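Local coordinates for putative cytoplasmic protein (Salmonella enterica subsp. enterica serovar Typhimurium, PDB 4IQN) that is of unknown function, a putative cytoplasmic protein of mixed helices and strands with a four-stranded antiparallel sheet, at residues 9-12 against 13-17; 105-109 against 110-114; 152-156 against 157-161. One frame throughout, in Å; residues are numbered along the deposited sequence. Where two conformers were deposited one is given.

Interaction 1: 9-12 against 13-17; sequences TNLI and ELVKK
Ile12 meets Lys16 one turn further along helix 8-18, and Glu13 and Leu11 carry the rest of the contact. The amide of Lys16 donates to Ile12 O at 2.8 Å with an N-H...O angle of 177°, an almost straight i to i+4 bond. The lysine chain, extended beyond CG, crosses the isoleucine obliquely: Lys16 CG lies 3.5 Å from Ile12 O, and Lys16 CE is 4.1 Å from Ile12 CG2. On the exposed side Glu13 bends at chi2 (-49°), which folds its carboxylate back along the helix. A water then bridges the turn, donating to Thr9 O at 2.6 Å and to Glu13 OE2 at 2.7 Å. That carbonyl is gripped twice, since Thr9 O also accepts from Glu13 N at 3.2 Å. Glu13 OE2 faces Lys16 NZ as well, in a weak salt bridge of 3.5 Å. Towards the protein, Leu11 CD1 touches Val15 CG2 at 4.1 Å; Leu11 rests on Tyr171 and Val15 on Ile174, both of helix 166-174. The chemistry is that of an amphipathic helix, with Leu11 and Val15 turned to helix 166-174, Ile12 to the loop at Ala57 and Leu58, and a hydrated, loosely paired Glu-Lys couple on the outer face.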
loop_
_atom_site.group_PDB
_atom_site.type_symbol
_atom_site.label_atom_id
_atom_site.label_comp_id
_atom_site.label_asym_id
_atom_site.label_seq_id
_atom_site.Cartn_x
_atom_site.Cartn_y
_atom_site.Cartn_z
ATOM N N THR A 9 -4.841 -16.732 -8.023
ATOM C CA THR A 9 -6.143 -17.393 -8.210
ATOM C C THR A 9 -6.604 -18.001 -6.896
ATOM O O THR A 9 -7.766 -17.832 -6.493
ATOM C CB THR A 9 -6.090 -18.485 -9.297
ATOM O OG1 THR A 9 -5.930 -17.863 -10.571
ATOM C CG2 THR A 9 -7.378 -19.298 -9.331
ATOM N N ASN A 10 -5.684 -18.702 -6.238
ATOM C CA ASN A 10 -5.960 -19.289 -4.944
ATOM C C ASN A 10 -6.314 -18.199 -3.922
ATOM O O ASN A 10 -7.268 -18.348 -3.143
ATOM C CB ASN A 10 -4.779 -20.176 -4.477
ATOM C CG ASN A 10 -4.576 -21.446 -5.335
ATOM O OD1 ASN A 10 -3.602 -22.181 -5.150
ATOM N ND2 ASN A 10 -5.478 -21.708 -6.264
ATOM N N LEU A 11 -5.575 -17.089 -3.935
ATOM C CA LEU A 11 -5.830 -15.997 -3.011
ATOM C C LEU A 11 -7.260 -15.447 -3.153
ATOM O O LEU A 11 -7.963 -15.248 -2.167
ATOM C CB LEU A 11 -4.800 -14.888 -3.153
ATOM C CG LEU A 11 -5.009 -13.692 -2.218
ATOM C CD1 LEU A 11 -5.101 -14.125 -0.756
ATOM C CD2 LEU A 11 -3.848 -12.757 -2.421
ATOM N N ILE A 12 -7.704 -15.239 -4.377
ATOM C CA ILE A 12 -9.030 -14.711 -4.585
ATOM C C ILE A 12 -10.114 -15.679 -4.076
ATOM O O ILE A 12 -11.082 -15.233 -3.454
ATOM C CB ILE A 12 -9.257 -14.321 -6.050
ATOM C CG1 ILE A 12 -8.284 -13.186 -6.476
ATOM C CG2 ILE A 12 -10.694 -13.899 -6.241
ATOM C CD1 ILE A 12 -8.538 -11.853 -5.811
ATOM N N GLU A 13 -9.946 -16.986 -4.288
ATOM C CA GLU A 13 -10.883 -17.947 -3.709
ATOM C C GLU A 13 -10.964 -17.807 -2.191
ATOM O O GLU A 13 -12.060 -17.920 -1.614
ATOM C CB GLU A 13 -10.538 -19.413 -4.072
ATOM C CG GLU A 13 -10.689 -19.746 -5.557
ATOM C CD GLU A 13 -12.024 -19.298 -6.156
ATOM O OE1 GLU A 13 -13.057 -19.927 -5.867
ATOM O OE2 GLU A 13 -12.051 -18.313 -6.928
ATOM N N LEU A 14 -9.824 -17.598 -1.542
ATOM C CA LEU A 14 -9.809 -17.389 -0.101
ATOM C C LEU A 14 -10.444 -16.046 0.269
ATOM O O LEU A 14 -11.180 -15.958 1.237
ATOM C CB LEU A 14 -8.389 -17.533 0.449
ATOM C CG LEU A 14 -7.742 -18.908 0.216
ATOM C CD1 LEU A 14 -6.245 -18.832 0.462
ATOM C CD2 LEU A 14 -8.391 -19.984 1.072
ATOM N N VAL A 15 -10.214 -15.013 -0.531
ATOM C CA VAL A 15 -10.821 -13.711 -0.265
ATOM C C VAL A 15 -12.344 -13.821 -0.386
ATOM O O VAL A 15 -13.061 -13.351 0.504
ATOM C CB VAL A 15 -10.231 -12.600 -1.149
ATOM C CG1 VAL A 15 -11.061 -11.322 -1.033
ATOM C CG2 VAL A 15 -8.792 -12.313 -0.751
ATOM N N LYS A 16 -12.827 -14.484 -1.445
ATOM C CA LYS A 16 -14.269 -14.798 -1.599
ATOM C C LYS A 16 -14.813 -15.530 -0.382
ATOM O O LYS A 16 -15.960 -15.346 0.003
ATOM C CB LYS A 16 -14.537 -15.685 -2.816
ATOM C CG LYS A 16 -14.479 -14.966 -4.141
ATOM C CD LYS A 16 -14.770 -15.924 -5.274
ATOM C CE LYS A 16 -14.596 -15.199 -6.589
ATOM N NZ LYS A 16 -14.687 -16.156 -7.695
ATOM N N LYS A 17 -13.985 -16.377 0.198
ATOM C CA LYS A 17 -14.391 -17.189 1.318
ATOM C C LYS A 17 -14.588 -16.405 2.601
ATOM O O LYS A 17 -15.517 -16.688 3.319
ATOM C CB LYS A 17 -13.408 -18.335 1.540
ATOM C CG LYS A 17 -13.812 -19.264 2.662
ATOM C CD LYS A 17 -12.953 -20.516 2.676
ATOM C CE LYS A 17 -13.369 -21.427 3.824
ATOM N NZ LYS A 17 -13.424 -22.839 3.378
HETATM O O HOH W 1 -9.821 -17.219 -7.973
#

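Interaction 2: 105-109 against 110-114; sequences SGIDI and EDLMP
Ile107 and Leu112 make the tight apolar part of this compact turn, which lies in the loop between helix 93-99 and strand 124-128. The CG2 branch of Ile107 meets Leu112 CD1 at 3.7 Å, and the two side chains cross at about a right angle. With CG1 of Ile107 beside the backbone N, CG2 stands anti to that nitrogen and faces Leu112. Two backbone bonds close the turn: Asp111 N donates to Asp108 O at 3.0 Å, and Leu112 N to Ile109 O at 2.8 Å. Both donors sit well above the plane of the carbonyl they use, about 50° out of it, and both bonds span three residues, as in a tight turn. Ile109 adds a second apolar touch, since the selenomethionine Met113 bends at chi2 and chi3 and brings its selenium to 4.3 Å from Ile109 CG1.

The other side is acidic and more open. Glu110 is bent at chi2 (84°), so that its OE1 comes back to 3.4 Å from Asp108 CB, while its carboxylate carbon rests against the CG2 branch of Ile109. Asp108, Glu110 and Asp111 are all exposed; Asp108 OD2 lies 4.8 Å from both Glu110 OE1 and Asp111 OD2, so the like charges may repel. One water links Asp108 N, whose hydrogen it accepts, to Asp111 OD2, to which it donates at 2.5 Å.

Just upstream, Ser105 OG accepts from Ile107 N in an ST turn. Tyr97 of helix 93-99 lies against Ile109 and Leu112, and its hydroxyl bonds to Ile107 O. Leu112 also touches Leu220 near the C-terminus, so the turn packs between helix 93-99 and the chain end that follows helix 214-217.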
loop_
_atom_site.group_PDB
_atom_site.type_symbol
_atom_site.label_atom_id
_atom_site.label_comp_id
_atom_site.label_asym_id
_atom_site.label_seq_id
_atom_site.Cartn_x
_atom_site.Cartn_y
_atom_site.Cartn_z
ATOM N N SER A 105 -1.121 19.179 18.524
ATOM C CA SER A 105 -0.460 20.484 18.626
ATOM C C SER A 105 -1.388 21.657 18.450
ATOM O O SER A 105 -1.026 22.754 18.835
ATOM C CB SER A 105 0.664 20.626 17.585
ATOM O OG SER A 105 0.131 20.688 16.263
ATOM N N GLY A 106 -2.543 21.441 17.814
ATOM C CA GLY A 106 -3.437 22.534 17.415
ATOM C C GLY A 106 -2.951 23.343 16.213
ATOM O O GLY A 106 -3.529 24.395 15.890
ATOM N N ILE A 107 -1.907 22.855 15.551
ATOM C CA ILE A 107 -1.358 23.467 14.349
ATOM C C ILE A 107 -1.859 22.644 13.199
ATOM O O ILE A 107 -1.668 21.431 13.196
ATOM C CB ILE A 107 0.183 23.442 14.348
ATOM C CG1 ILE A 107 0.688 24.083 15.635
ATOM C CG2 ILE A 107 0.734 24.104 13.090
ATOM C CD1 ILE A 107 1.843 25.024 15.480
ATOM N N ASP A 108 -2.510 23.306 12.242
ATOM C CA ASP A 108 -3.010 22.661 11.027
ATOM C C ASP A 108 -1.837 22.129 10.207
ATOM O O ASP A 108 -0.844 22.846 9.983
ATOM C CB ASP A 108 -3.824 23.661 10.164
ATOM C CG ASP A 108 -5.181 24.079 10.816
ATOM O OD1 ASP A 108 -5.757 23.294 11.609
ATOM O OD2 ASP A 108 -5.692 25.191 10.511
ATOM N N ILE A 109 -1.953 20.878 9.745
ATOM C CA ILE A 109 -0.891 20.244 8.973
ATOM C C ILE A 109 -0.458 21.119 7.781
ATOM O O ILE A 109 0.722 21.202 7.461
ATOM C CB ILE A 109 -1.269 18.804 8.553
ATOM C CG1 ILE A 109 -0.047 18.070 7.991
ATOM C CG2 ILE A 109 -2.435 18.808 7.551
ATOM C CD1 ILE A 109 -0.244 16.584 7.797
ATOM N N GLU A 110 -1.426 21.793 7.159
ATOM C CA GLU A 110 -1.164 22.647 5.989
ATOM C C GLU A 110 -0.074 23.683 6.279
ATOM O O GLU A 110 0.759 23.951 5.427
ATOM C CB GLU A 110 -2.449 23.336 5.515
ATOM C CG GLU A 110 -3.505 22.373 4.956
ATOM C CD GLU A 110 -4.426 21.687 5.997
ATOM O OE1 GLU A 110 -4.368 21.986 7.220
ATOM O OE2 GLU A 110 -5.230 20.813 5.571
ATOM N N ASP A 111 -0.064 24.229 7.490
ATOM C CA ASP A 111 0.955 25.214 7.908
ATOM C C ASP A 111 2.371 24.632 8.003
ATOM O O ASP A 111 3.357 25.388 8.022
ATOM C CB ASP A 111 0.583 25.855 9.261
ATOM C CG ASP A 111 -0.722 26.648 9.206
ATOM O OD1 ASP A 111 -1.259 26.919 8.112
ATOM O OD2 ASP A 111 -1.233 26.997 10.273
ATOM N N LEU A 112 2.484 23.310 8.081
ATOM C CA LEU A 112 3.802 22.685 8.255
ATOM C C LEU A 112 4.262 21.797 7.079
ATOM O O LEU A 112 5.313 21.147 7.156
ATOM C CB LEU A 112 3.833 21.949 9.596
ATOM C CG LEU A 112 3.918 22.915 10.802
ATOM C CD1 LEU A 112 3.738 22.159 12.101
ATOM C CD2 LEU A 112 5.231 23.693 10.845
HETATM N N MSE A 113 3.502 21.827 5.979
HETATM C CA MSE A 113 3.836 21.112 4.747
HETATM C C MSE A 113 5.107 21.643 4.137
HETATM O O MSE A 113 5.320 22.858 4.167
HETATM C CB MSE A 113 2.641 21.062 3.790
HETATM C CG MSE A 113 1.584 20.132 4.385
HETATM SE SE MSE A 113 1.984 18.214 4.193
HETATM C CE MSE A 113 1.807 18.089 2.245
ATOM N N PRO A 114 5.776 20.823 3.330
ATOM C CA PRO A 114 5.871 19.380 3.435
ATOM C C PRO A 114 6.311 18.759 4.730
ATOM O O PRO A 114 7.304 19.204 5.311
ATOM C CB PRO A 114 6.852 19.025 2.316
ATOM C CG PRO A 114 7.785 20.181 2.284
ATOM C CD PRO A 114 6.943 21.386 2.606
HETATM O O HOH W 2 -2.503 26.199 12.306
#

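Interaction 3: 152-156 against 157-161; sequences ARMER and NEFWL
Ala152 CB packs against Phe159 CZ at 3.7 Å and, less closely, against Leu161 CD2, while Met154 CB approaches Phe159 CD2 at 4.1 Å. These side chains share one face of the two strands, where helix 190-207 covers Phe159 and Leu161 through Leu207. On the other face Arg153 CB sits over the six-membered ring of Trp160, 3.8 Å from its centroid and 22° off the normal, a CH-pi contact. The indole reaches back across the neighbouring strand because its CG lies between the backbone N and the carbonyl carbon (chi1 68°); Glu155 CB meets the ring at its edge, 3.9 Å from Trp160 CH2. The strands form a beta hairpin, the last two strands of the four-stranded antiparallel sheet with 158-161 outermost, closed by a type II' turn at Glu155-Glu158. Arg153 and Trp160 are a hydrogen-bonded pair, with Arg153 N to Trp160 O at 2.8 Å and Trp160 N to Arg153 O at 2.9 Å. Glu155 and Glu158 form the next such pair, Glu158 N donating to Glu155 O at 2.8 Å. Further out, Arg153 NH2 forms a salt bridge with Glu163, Arg153 NH1 a hydrogen bond to Gln134 OE1, and Gln134 NE2 bonds to Glu155 OE2.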
loop_
_atom_site.group_PDB
_atom_site.type_symbol
_atom_site.label_atom_id
_atom_site.label_comp_id
_atom_site.label_asym_id
_atom_site.label_seq_id
_atom_site.Cartn_x
_atom_site.Cartn_y
_atom_site.Cartn_z
ATOM N N ALA A 152 5.126 -1.426 1.695
ATOM C CA ALA A 152 5.821 -0.635 2.710
ATOM C C ALA A 152 4.901 -0.468 3.904
ATOM O O ALA A 152 3.659 -0.440 3.753
ATOM C CB ALA A 152 6.209 0.705 2.166
ATOM N N ARG A 153 5.515 -0.343 5.085
ATOM C CA ARG A 153 4.817 -0.094 6.321
ATOM C C ARG A 153 5.320 1.179 6.984
ATOM O O ARG A 153 6.497 1.542 6.841
ATOM C CB ARG A 153 4.980 -1.289 7.305
ATOM C CG ARG A 153 4.185 -2.494 6.910
ATOM C CD ARG A 153 4.463 -3.669 7.814
ATOM N NE ARG A 153 3.603 -4.797 7.548
ATOM C CZ ARG A 153 2.485 -5.098 8.217
ATOM N NH1 ARG A 153 2.077 -4.387 9.249
ATOM N NH2 ARG A 153 1.797 -6.165 7.885
HETATM N N MSE A 154 4.435 1.850 7.714
HETATM C CA MSE A 154 4.814 3.012 8.513
HETATM C C MSE A 154 4.176 2.933 9.876
HETATM O O MSE A 154 2.978 2.735 10.026
HETATM C CB MSE A 154 4.505 4.306 7.775
HETATM C CG MSE A 154 4.757 5.537 8.624
HETATM SE SE MSE A 154 4.428 7.064 7.491
HETATM C CE MSE A 154 5.632 8.301 8.405
ATOM N N GLU A 155 4.983 3.107 10.896
ATOM C CA GLU A 155 4.493 3.132 12.267
ATOM C C GLU A 155 5.183 4.251 12.982
ATOM O O GLU A 155 6.403 4.332 12.945
ATOM C CB GLU A 155 4.807 1.834 12.983
ATOM C CG GLU A 155 4.071 1.759 14.318
ATOM C CD GLU A 155 4.543 0.602 15.140
ATOM O OE1 GLU A 155 5.732 0.606 15.584
ATOM O OE2 GLU A 155 3.705 -0.304 15.334
ATOM N N ARG A 156 4.406 5.102 13.631
ATOM C CA ARG A 156 4.892 6.361 14.178
ATOM C C ARG A 156 5.821 7.035 13.162
ATOM O O ARG A 156 5.395 7.359 12.058
ATOM C CB ARG A 156 5.500 6.148 15.561
ATOM C CG ARG A 156 4.440 5.707 16.576
ATOM C CD ARG A 156 4.956 4.561 17.399
ATOM N NE ARG A 156 6.159 4.941 18.119
ATOM C CZ ARG A 156 6.995 4.079 18.708
ATOM N NH1 ARG A 156 8.059 4.536 19.372
ATOM N NH2 ARG A 156 6.781 2.758 18.643
ATOM N N ASN A 157 7.073 7.250 13.516
ATOM C CA ASN A 157 7.998 7.909 12.622
ATOM C C ASN A 157 8.783 7.030 11.683
ATOM O O ASN A 157 9.624 7.548 10.963
ATOM C CB ASN A 157 9.034 8.640 13.469
ATOM C CG ASN A 157 9.816 7.683 14.352
ATOM O OD1 ASN A 157 9.207 6.939 15.128
ATOM N ND2 ASN A 157 11.152 7.658 14.212
ATOM N N GLU A 158 8.526 5.719 11.695
ATOM C CA GLU A 158 9.346 4.752 10.951
ATOM C C GLU A 158 8.638 4.322 9.650
ATOM O O GLU A 158 7.420 4.143 9.627
ATOM C CB GLU A 158 9.628 3.496 11.803
ATOM C CG GLU A 158 10.410 3.723 13.100
ATOM C CD GLU A 158 11.911 3.781 12.894
ATOM O OE1 GLU A 158 12.398 3.489 11.785
ATOM O OE2 GLU A 158 12.618 4.127 13.855
ATOM N N PHE A 159 9.414 4.155 8.589
ATOM C CA PHE A 159 8.869 3.733 7.281
ATOM C C PHE A 159 9.817 2.702 6.704
ATOM O O PHE A 159 11.011 2.955 6.657
ATOM C CB PHE A 159 8.796 4.973 6.357
ATOM C CG PHE A 159 8.211 4.704 4.992
ATOM C CD1 PHE A 159 8.909 3.974 4.057
ATOM C CD2 PHE A 159 6.974 5.226 4.648
ATOM C CE1 PHE A 159 8.376 3.723 2.800
ATOM C CE2 PHE A 159 6.434 4.978 3.407
ATOM C CZ PHE A 159 7.133 4.230 2.481
ATOM N N TRP A 160 9.324 1.528 6.319
ATOM C CA TRP A 160 10.176 0.455 5.809
ATOM C C TRP A 160 9.495 -0.478 4.812
ATOM O O TRP A 160 8.290 -0.624 4.826
ATOM C CB TRP A 160 10.726 -0.407 6.976
ATOM C CG TRP A 160 9.694 -1.221 7.711
ATOM C CD1 TRP A 160 9.455 -2.565 7.560
ATOM C CD2 TRP A 160 8.823 -0.783 8.769
ATOM N NE1 TRP A 160 8.478 -2.970 8.429
ATOM C CE2 TRP A 160 8.064 -1.910 9.174
ATOM C CE3 TRP A 160 8.570 0.448 9.375
ATOM C CZ2 TRP A 160 7.080 -1.837 10.136
ATOM C CZ3 TRP A 160 7.599 0.517 10.373
ATOM C CH2 TRP A 160 6.880 -0.632 10.752
ATOM N N LEU A 161 10.291 -1.111 3.966
ATOM C CA LEU A 161 9.794 -2.163 3.068
ATOM C C LEU A 161 9.571 -3.432 3.874
ATOM O O LEU A 161 10.431 -3.860 4.658
ATOM C CB LEU A 161 10.728 -2.466 1.945
ATOM C CG LEU A 161 10.555 -1.842 0.588
ATOM C CD1 LEU A 161 11.091 -2.877 -0.382
ATOM C CD2 LEU A 161 9.178 -1.360 0.196
#

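Overall arrangement
The three contacts come in series along one chain, and all lie within the range of a single family of unknown function. Interaction 1 is in helix 8-18 and interaction 2 in the loop after helix 93-99; their centres stand about 42 Å apart, on opposite sides of the chain's centre. Interaction 3, the hairpin 152-161, lies nearer the middle, its centre about 28 Å from that of interaction 1 and about 21 Å from that of interaction 2. None touches another; the nearest atoms of interactions 2 and 3 are about 10 Å apart. Helix 93-99 links those two indirectly, since it packs on both. The chain thus sets a hairpin of its sheet nearer the centre than either of the other two contacts.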